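Local coordinates for protein galectin (Xenopus laevis, PDB 3WUC) that probably binds lactose and related beta-galactosides as a proto-type galectin of frog skin, a beta-sandwich lectin, at residues K77-F82 against K108-T113; F82-G87 against V102-G107. All blocks are in the same frame, centred on the assembly; numbering follows the deposited sequence.

How the interactions relate
Running from the N terminus, the chain leaves strand 72-79 at residues 77-82, which enter interaction 1, and carries straight on through Phe82, common to both contacts, into the 82-87 loop of interaction 2. It then builds strands 89-96 and 99-103, turns at 104-107 and returns along strand 109-113. Interaction 2 closes the shorter loop and lies wholly within the longer one that interaction 1 closes. Interaction 1 brings strands of the two sheets face to face; interaction 2 packs the loop between strands 72-79 and 89-96 on the turn after strand 99-103. They touch where Ile110 N lies 2.8 Å from Val102 O, a probable hydrogen bond, and Ile110 packs on Leu104.

Interaction 1 of 2, residues K77-F82 against K108-T113; sequences KKETAF and KEIPFT. With MLA (malonic acid), chain H.
The Phe112 ring takes the aliphatic part of Lys77 at its edge, near the ring plane, with Lys77 CD 4.0 Å from Phe112 CD1; C2 of a bound malonic acid approaches the same ring obliquely. The Lys77 and Phe112 side chains slide past each other in opposite directions. Lys77 runs almost fully extended, CG anti to the backbone N (chi1 178°), which carries its ammonium across to the facing strand. There NZ donates to Pro111 O at 2.9 Å, tilted 34° from the carbonyl plane, and to malonate O1B at 3.0 Å. Malonate O1A receives a nearly straight bond from Thr113 N, 2.8 Å and 173°; Arg115 also binds this molecule, probably a crystallisation component. Next along, Ile110 CD1, in one of two modelled conformers, packs obliquely against Glu79 CG and OE2; Glu79 OE1 accepts Ala81 N on its anti side (2.9 Å). Ala81 CB rests on Lys108 CD at 3.5 Å, while Lys108 NZ pairs with Asp106. Strands 77-79 and 109-113 run antiparallel across the sandwich, their axes 9.5 Å apart at closest approach: the first pairs with strand 62-69, the second, outermost in its sheet within this chain, with strand 99-103.

Interaction 2 of 2, residues F82-G87 against V102-G107; sequences FPFKSG and VHLPDG
A type I beta turn, Leu104 to Gly107, follows strand 99-103 of the galectin beta-sandwich and meets Pro83 of the loop that leads into strand 89-96. Pro83 makes the largest single contribution to this buried contact. Its CG lies 3.6 Å from Asp106 OD2, and its CB is 3.7 Å from Asp106 CB; the two side chains cross at a slant. Asp106 sets its CG between the backbone N and the carbonyl carbon (chi1 60°), which brings CG and OD2 against Pro83 CG. The carboxylate has its charged partner elsewhere: OD2 forms a salt bridge with Lys108. Phe82, Pro83, Asp106 and Lys108 line a pocket holding a malonic acid, probably from the crystallisation liquor. Pro83 CG also meets Pro105 CD at 3.9 Å and Leu104 CB at 4.3 Å, so three successive residues of the turn contact one proline. Both sides of the contact are bent backbone. Pro83 is the centre of an inverse gamma turn, closed by a weak bond from Phe84 N to Phe82 O, and Gly107 N to Leu104 O (3.0 Å) closes the beta turn of the other segment. The gamma turn brings Phe82 and Phe84 together, with Phe84 CD2 3.8 Å above the centre of one face of the Phe82 ring. One face of the Phe84 ring bears Pro83 CG, offset toward the rim. Leu104 CD2 approaches the Phe84 ring at its edge, near its plane, 4.4 Å from Phe84 CZ, whereas Pro105 CD comes obliquely. Phe84 and Leu104 both reach Ile63 of strand 62-69 in the other sheet, and Phe84 and Pro105 touch Thr90 of strand 89-96. Pro83 and Asp106 also pack against Asp106 and Pro83 of a second subunit, whose Ser88 OG hydrogen-bonds Gly107 O.

Interaction 1 of 2, residues K77-F82 against K108-T113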
ATOM      1  N   LYS B  77      15.513  18.897  19.628  1.00 14.35           N
ATOM      2  CA  LYS B  77      16.604  18.020  19.176  1.00 16.65           C
ATOM      3  C   LYS B  77      16.761  18.206  17.685  1.00 17.70           C
ATOM      4  O   LYS B  77      15.804  18.224  16.903  1.00 17.37           O
ATOM      5  CB  LYS B  77      16.191  16.593  19.486  1.00 14.64           C
ATOM      6  CG  LYS B  77      17.268  15.595  18.983  1.00 16.81           C
ATOM      7  CD  LYS B  77      16.876  14.161  19.293  1.00 20.84           C
ATOM      8  CE  LYS B  77      18.064  13.230  19.065  1.00 25.80           C
ATOM      9  NZ  LYS B  77      17.899  11.973  19.840  1.00 26.08           N
ATOM     10  N   LYS B  78      17.983  18.392  17.210  1.00 19.96           N
ATOM     11  CA  LYS B  78      18.168  18.672  15.813  1.00 20.26           C
ATOM     12  C   LYS B  78      18.990  17.554  15.163  1.00 19.87           C
ATOM     13  O   LYS B  78      19.923  17.015  15.810  1.00 25.09           O
ATOM     14  CB  LYS B  78      18.859  20.007  15.607  1.00 23.22           C
ATOM     15  CG  LYS B  78      18.109  21.192  16.222  1.00 23.55           C
ATOM     16  CD  LYS B  78      18.812  22.510  15.984  1.00 24.19           C
ATOM     17  CE  LYS B  78      18.169  23.697  16.666  1.00 27.46           C
ATOM     18  NZ  LYS B  78      18.494  24.996  15.996  1.00 26.34           N
ATOM     19  N   GLU B  79      18.617  17.210  13.966  1.00 20.81           N
ATOM     20  CA  GLU B  79      19.280  16.161  13.134  1.00 20.05           C
ATOM     21  C   GLU B  79      19.628  16.819  11.768  1.00 20.38           C
ATOM     22  O   GLU B  79      18.823  17.468  11.070  1.00 18.61           O
ATOM     23  CB  GLU B  79      18.313  14.988  12.920  1.00 22.01           C
ATOM     24  CG  GLU B  79      18.662  13.908  11.929  1.00 25.14           C
ATOM     25  CD  GLU B  79      20.022  13.262  12.208  1.00 28.25           C
ATOM     26  OE1 GLU B  79      20.891  13.277  11.295  1.00 25.20           O
ATOM     27  OE2 GLU B  79      20.210  12.834  13.372  1.00 32.76           O
ATOM     28  N   THR B  80      20.871  16.549  11.335  1.00 21.56           N
ATOM     29  CA  THR B  80      21.400  17.155  10.168  1.00 20.92           C
ATOM     30  C   THR B  80      21.083  16.337   8.914  1.00 19.13           C
ATOM     31  O   THR B  80      21.152  16.874   7.846  1.00 21.08           O
ATOM     32  CB  THR B  80      22.962  17.257  10.242  1.00 24.35           C
ATOM     33  OG1 THR B  80      23.547  15.980  10.516  1.00 29.75           O
ATOM     34  CG2 THR B  80      23.354  18.056  11.352  1.00 28.35           C
ATOM     35  N   ALA B  81      20.706  15.086   9.060  1.00 19.02           N
ATOM     36  CA  ALA B  81      20.329  14.275   7.852  1.00 20.90           C
ATOM     37  C   ALA B  81      19.053  14.908   7.265  1.00 20.65           C
ATOM     38  O   ALA B  81      18.110  15.210   8.059  1.00 20.51           O
ATOM     39  CB  ALA B  81      20.031  12.809   8.195  1.00 23.16           C
ATOM     40  N   PHE B  82      19.015  15.138   5.947  1.00 18.66           N
ATOM     41  CA  PHE B  82      17.873  15.894   5.376  1.00 16.62           C
ATOM     42  C   PHE B  82      17.406  15.379   4.016  1.00 16.01           C
ATOM     43  O   PHE B  82      17.581  16.025   3.000  1.00 17.79           O
ATOM     44  CB  PHE B  82      18.143  17.367   5.356  1.00 17.70           C
ATOM     45  CG  PHE B  82      16.903  18.181   5.168  1.00 17.12           C
ATOM     46  CD1 PHE B  82      16.169  18.496   6.307  1.00 19.20           C
ATOM     47  CD2 PHE B  82      16.543  18.698   3.984  1.00 17.73           C
ATOM     48  CE1 PHE B  82      15.041  19.274   6.178  1.00 18.30           C
ATOM     49  CE2 PHE B  82      15.399  19.495   3.828  1.00 18.29           C
ATOM     50  CZ  PHE B  82      14.620  19.746   4.941  1.00 15.53           C
ATOM     51  N   LYS B 108      18.023   6.113   7.582  1.00 16.59           N
ATOM     52  CA  LYS B 108      18.460   6.480   8.915  1.00 16.74           C
ATOM     53  C   LYS B 108      17.322   6.516   9.896  1.00 17.65           C
ATOM     54  O   LYS B 108      16.180   6.631   9.504  1.00 16.95           O
ATOM     55  CB  LYS B 108      19.125   7.819   8.873  1.00 20.45           C
ATOM     56  CG  LYS B 108      20.418   7.922   8.024  1.00 25.04           C
ATOM     57  CD  LYS B 108      20.852   9.391   7.988  1.00 28.54           C
ATOM     58  CE  LYS B 108      22.163   9.619   7.244  1.00 32.25           C
ATOM     59  NZ  LYS B 108      21.920   9.610   5.790  1.00 38.57           N
ATOM     60  N   GLU B 109      17.641   6.316  11.140  1.00 19.12           N
ATOM     61  CA  GLU B 109      16.660   6.405  12.213  1.00 23.75           C
ATOM     62  C   GLU B 109      17.102   7.450  13.215  1.00 23.57           C
ATOM     63  O   GLU B 109      18.307   7.743  13.442  1.00 24.78           O
ATOM     64  CB  GLU B 109      16.569   5.109  12.936  1.00 27.81           C
ATOM     65  CG  GLU B 109      16.450   3.887  12.123  1.00 33.02           C
ATOM     66  CD  GLU B 109      16.522   2.664  13.011  1.00 35.87           C
ATOM     67  OE1 GLU B 109      17.020   2.761  14.170  1.00 43.07           O
ATOM     68  OE2 GLU B 109      16.029   1.616  12.541  1.00 41.57           O
ATOM     69  N   ILE B 110      16.117   8.090  13.801  1.00 17.93           N
ATOM     70  CA  ILE B 110      16.355   9.096  14.809  0.50 17.70           C
ATOM     71  C   ILE B 110      15.640   8.619  16.066  1.00 19.12           C
ATOM     72  O   ILE B 110      14.425   8.530  16.064  1.00 16.73           O
ATOM     73  CB  ILE B 110      15.793  10.413  14.309  0.50 19.35           C
ATOM     74  CG1 ILE B 110      16.324  10.643  12.905  0.50 19.23           C
ATOM     75  CG2 ILE B 110      16.168  11.581  15.226  0.50 18.23           C
ATOM     76  CD1 ILE B 110      17.822  10.660  12.939  0.50 18.76           C
ATOM     77  N   PRO B 111      16.374   8.319  17.154  1.00 17.08           N
ATOM     78  CA  PRO B 111      15.669   7.987  18.438  1.00 16.22           C
ATOM     79  C   PRO B 111      15.090   9.250  19.051  1.00 16.44           C
ATOM     80  O   PRO B 111      15.665  10.347  18.932  1.00 17.23           O
ATOM     81  CB  PRO B 111      16.775   7.370  19.330  1.00 18.42           C
ATOM     82  CG  PRO B 111      18.041   7.907  18.734  1.00 20.32           C
ATOM     83  CD  PRO B 111      17.866   8.255  17.273  1.00 20.57           C
ATOM     84  N   PHE B 112      13.943   9.128  19.681  1.00 17.55           N
ATOM     85  CA  PHE B 112      13.371  10.248  20.377  1.00 16.10           C
ATOM     86  C   PHE B 112      12.677   9.681  21.595  1.00 16.46           C
ATOM     87  O   PHE B 112      11.576   9.100  21.536  1.00 15.17           O
ATOM     88  CB  PHE B 112      12.405  11.088  19.463  1.00 15.19           C
ATOM     89  CG  PHE B 112      12.103  12.431  19.980  1.00 17.19           C
ATOM     90  CD1 PHE B 112      13.072  13.406  20.226  1.00 17.80           C
ATOM     91  CD2 PHE B 112      10.805  12.742  20.355  1.00 19.32           C
ATOM     92  CE1 PHE B 112      12.796  14.652  20.759  1.00 20.12           C
ATOM     93  CE2 PHE B 112      10.495  13.991  20.840  1.00 17.43           C
ATOM     94  CZ  PHE B 112      11.479  14.965  21.099  1.00 18.40           C
ATOM     95  N   THR B 113      13.294   9.829  22.772  1.00 16.66           N
ATOM     96  CA  THR B 113      12.736   9.196  23.969  1.00 18.45           C
ATOM     97  C   THR B 113      11.427   9.882  24.351  1.00 17.45           C
ATOM     98  O   THR B 113      11.324  11.122  24.189  1.00 18.11           O
ATOM     99  CB  THR B 113      13.713   9.390  25.168  1.00 22.50           C
ATOM    100  OG1 THR B 113      14.962   8.829  24.820  1.00 24.00           O
ATOM    101  CG2 THR B 113      13.214   8.690  26.368  1.00 24.61           C
TER
HETATM  102  C1  MLA H 205      16.036  12.376  23.015  1.00 31.50           C
HETATM  103  O1A MLA H 205      15.773  11.156  22.883  1.00 27.02           O
HETATM  104  O1B MLA H 205      17.191  12.788  22.672  1.00 38.40           O
HETATM  105  C2  MLA H 205      15.041  13.301  23.766  1.00 31.65           C
HETATM  106  C3  MLA H 205      15.505  13.573  25.217  1.00 35.98           C
HETATM  107  O3A MLA H 205      16.387  12.852  25.717  1.00 30.63           O
HETATM  108  O3B MLA H 205      14.989  14.462  25.925  1.00 31.14           O

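Interaction 2 of 2, residues F82-G87 against V102-G107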
ATOM      1  N   PHE B  82      19.015  15.138   5.947  1.00 18.66           N
ATOM      2  CA  PHE B  82      17.873  15.894   5.376  1.00 16.62           C
ATOM      3  C   PHE B  82      17.406  15.379   4.016  1.00 16.01           C
ATOM      4  O   PHE B  82      17.581  16.025   3.000  1.00 17.79           O
ATOM      5  CB  PHE B  82      18.143  17.367   5.356  1.00 17.70           C
ATOM      6  CG  PHE B  82      16.903  18.181   5.168  1.00 17.12           C
ATOM      7  CD1 PHE B  82      16.169  18.496   6.307  1.00 19.20           C
ATOM      8  CD2 PHE B  82      16.543  18.698   3.984  1.00 17.73           C
ATOM      9  CE1 PHE B  82      15.041  19.274   6.178  1.00 18.30           C
ATOM     10  CE2 PHE B  82      15.399  19.495   3.828  1.00 18.29           C
ATOM     11  CZ  PHE B  82      14.620  19.746   4.941  1.00 15.53           C
ATOM     12  N   PRO B  83      16.809  14.156   4.055  1.00 14.87           N
ATOM     13  CA  PRO B  83      16.410  13.497   2.770  1.00 15.52           C
ATOM     14  C   PRO B  83      15.043  13.906   2.275  1.00 14.08           C
ATOM     15  O   PRO B  83      14.145  13.096   2.185  1.00 15.34           O
ATOM     16  CB  PRO B  83      16.438  12.043   3.115  1.00 14.50           C
ATOM     17  CG  PRO B  83      15.965  12.043   4.602  1.00 14.60           C
ATOM     18  CD  PRO B  83      16.692  13.227   5.193  1.00 15.42           C
ATOM     19  N   PHE B  84      14.894  15.207   1.945  1.00 15.13           N
ATOM     20  CA  PHE B  84      13.631  15.759   1.525  1.00 16.07           C
ATOM     21  C   PHE B  84      13.795  16.834   0.470  1.00 16.52           C
ATOM     22  O   PHE B  84      14.811  17.499   0.425  1.00 19.07           O
ATOM     23  CB  PHE B  84      12.871  16.503   2.727  1.00 14.95           C
ATOM     24  CG  PHE B  84      12.753  15.686   3.949  1.00 13.90           C
ATOM     25  CD1 PHE B  84      11.798  14.654   4.019  1.00 14.25           C
ATOM     26  CD2 PHE B  84      13.650  15.803   5.012  1.00 14.54           C
ATOM     27  CE1 PHE B  84      11.743  13.894   5.132  1.00 14.84           C
ATOM     28  CE2 PHE B  84      13.613  15.010   6.144  1.00 14.36           C
ATOM     29  CZ  PHE B  84      12.643  14.020   6.183  1.00 14.63           C
ATOM     30  N   LYS B  85      12.802  16.950  -0.365  1.00 15.50           N
ATOM     31  CA  LYS B  85      12.713  17.987  -1.399  1.00 18.96           C
ATOM     32  C   LYS B  85      11.306  18.538  -1.429  1.00 19.14           C
ATOM     33  O   LYS B  85      10.293  17.781  -1.576  1.00 18.85           O
ATOM     34  CB  LYS B  85      13.111  17.418  -2.747  1.00 21.98           C
ATOM     35  CG  LYS B  85      13.272  18.496  -3.811  1.00 24.13           C
ATOM     36  CD  LYS B  85      13.460  17.860  -5.214  1.00 28.83           C
ATOM     37  CE  LYS B  85      13.357  18.908  -6.330  1.00 32.95           C
ATOM     38  NZ  LYS B  85      14.621  19.681  -6.244  1.00 34.07           N
ATOM     39  N   SER B  86      11.187  19.880  -1.333  1.00 20.72           N
ATOM     40  CA  SER B  86       9.873  20.425  -1.346  1.00 20.41           C
ATOM     41  C   SER B  86       9.174  20.167  -2.698  1.00 20.12           C
ATOM     42  O   SER B  86       9.833  20.126  -3.780  1.00 22.05           O
ATOM     43  CB  SER B  86       9.896  21.939  -0.979  1.00 24.42           C
ATOM     44  OG  SER B  86      10.532  22.638  -2.020  1.00 23.41           O
ATOM     45  N   GLY B  87       7.876  19.914  -2.666  1.00 21.37           N
ATOM     46  CA  GLY B  87       7.099  19.542  -3.815  1.00 21.17           C
ATOM     47  C   GLY B  87       7.123  18.068  -4.178  1.00 20.95           C
ATOM     48  O   GLY B  87       6.257  17.634  -4.967  1.00 20.68           O
ATOM     49  N   VAL B 102      12.075   7.396  14.773  1.00 14.32           N
ATOM     50  CA  VAL B 102      11.667   8.077  13.532  1.00 13.92           C
ATOM     51  C   VAL B 102      12.539   7.486  12.387  1.00 14.47           C
ATOM     52  O   VAL B 102      13.777   7.689  12.399  1.00 14.59           O
ATOM     53  CB  VAL B 102      11.811   9.597  13.530  1.00 15.62           C
ATOM     54  CG1 VAL B 102      11.243  10.209  12.291  1.00 18.68           C
ATOM     55  CG2 VAL B 102      11.200  10.161  14.869  1.00 16.38           C
ATOM     56  N   HIS B 103      11.927   6.688  11.508  1.00 12.97           N
ATOM     57  CA  HIS B 103      12.589   6.139  10.318  1.00 13.80           C
ATOM     58  C   HIS B 103      12.504   7.125   9.192  1.00 13.43           C
ATOM     59  O   HIS B 103      11.435   7.400   8.617  1.00 13.41           O
ATOM     60  CB  HIS B 103      11.956   4.844   9.860  1.00 15.82           C
ATOM     61  CG  HIS B 103      12.098   3.727  10.821  1.00 18.29           C
ATOM     62  ND1 HIS B 103      13.175   2.854  10.790  1.00 23.79           N
ATOM     63  CD2 HIS B 103      11.386   3.397  11.928  1.00 21.09           C
ATOM     64  CE1 HIS B 103      13.050   1.965  11.761  1.00 23.04           C
ATOM     65  NE2 HIS B 103      11.968   2.264  12.462  1.00 22.21           N
ATOM     66  N   LEU B 104      13.627   7.702   8.830  1.00 12.52           N
ATOM     67  CA  LEU B 104      13.728   8.586   7.748  1.00 11.90           C
ATOM     68  C   LEU B 104      13.774   7.805   6.381  1.00 13.32           C
ATOM     69  O   LEU B 104      14.273   6.645   6.414  1.00 13.47           O
ATOM     70  CB  LEU B 104      14.990   9.451   7.887  1.00 13.91           C
ATOM     71  CG  LEU B 104      15.169  10.278   9.200  1.00 13.60           C
ATOM     72  CD1 LEU B 104      16.407  11.033   9.199  1.00 14.23           C
ATOM     73  CD2 LEU B 104      13.939  11.188   9.341  1.00 15.38           C
ATOM     74  N   PRO B 105      13.413   8.478   5.276  1.00 13.98           N
ATOM     75  CA  PRO B 105      13.290   7.712   3.989  1.00 14.72           C
ATOM     76  C   PRO B 105      14.644   7.376   3.400  1.00 15.54           C
ATOM     77  O   PRO B 105      14.660   6.532   2.479  1.00 17.53           O
ATOM     78  CB  PRO B 105      12.427   8.580   3.065  1.00 15.59           C
ATOM     79  CG  PRO B 105      12.624   9.963   3.662  1.00 15.69           C
ATOM     80  CD  PRO B 105      12.814   9.809   5.147  1.00 13.83           C
ATOM     81  N   ASP B 106      15.735   7.932   3.920  1.00 14.37           N
ATOM     82  CA  ASP B 106      17.098   7.519   3.474  1.00 15.94           C
ATOM     83  C   ASP B 106      17.615   6.306   4.247  1.00 16.78           C
ATOM     84  O   ASP B 106      18.811   6.020   4.153  1.00 18.44           O
ATOM     85  CB  ASP B 106      18.072   8.709   3.586  1.00 16.14           C
ATOM     86  CG  ASP B 106      18.210   9.244   5.034  1.00 16.91           C
ATOM     87  OD1 ASP B 106      17.663   8.634   5.999  1.00 16.79           O
ATOM     88  OD2 ASP B 106      19.020  10.229   5.187  1.00 19.13           O
ATOM     89  N   GLY B 107      16.790   5.632   5.075  1.00 16.70           N
ATOM     90  CA  GLY B 107      17.205   4.532   5.877  1.00 16.18           C
ATOM     91  C   GLY B 107      17.827   4.818   7.211  1.00 15.75           C
ATOM     92  O   GLY B 107      18.051   3.870   7.956  1.00 19.03           O
TER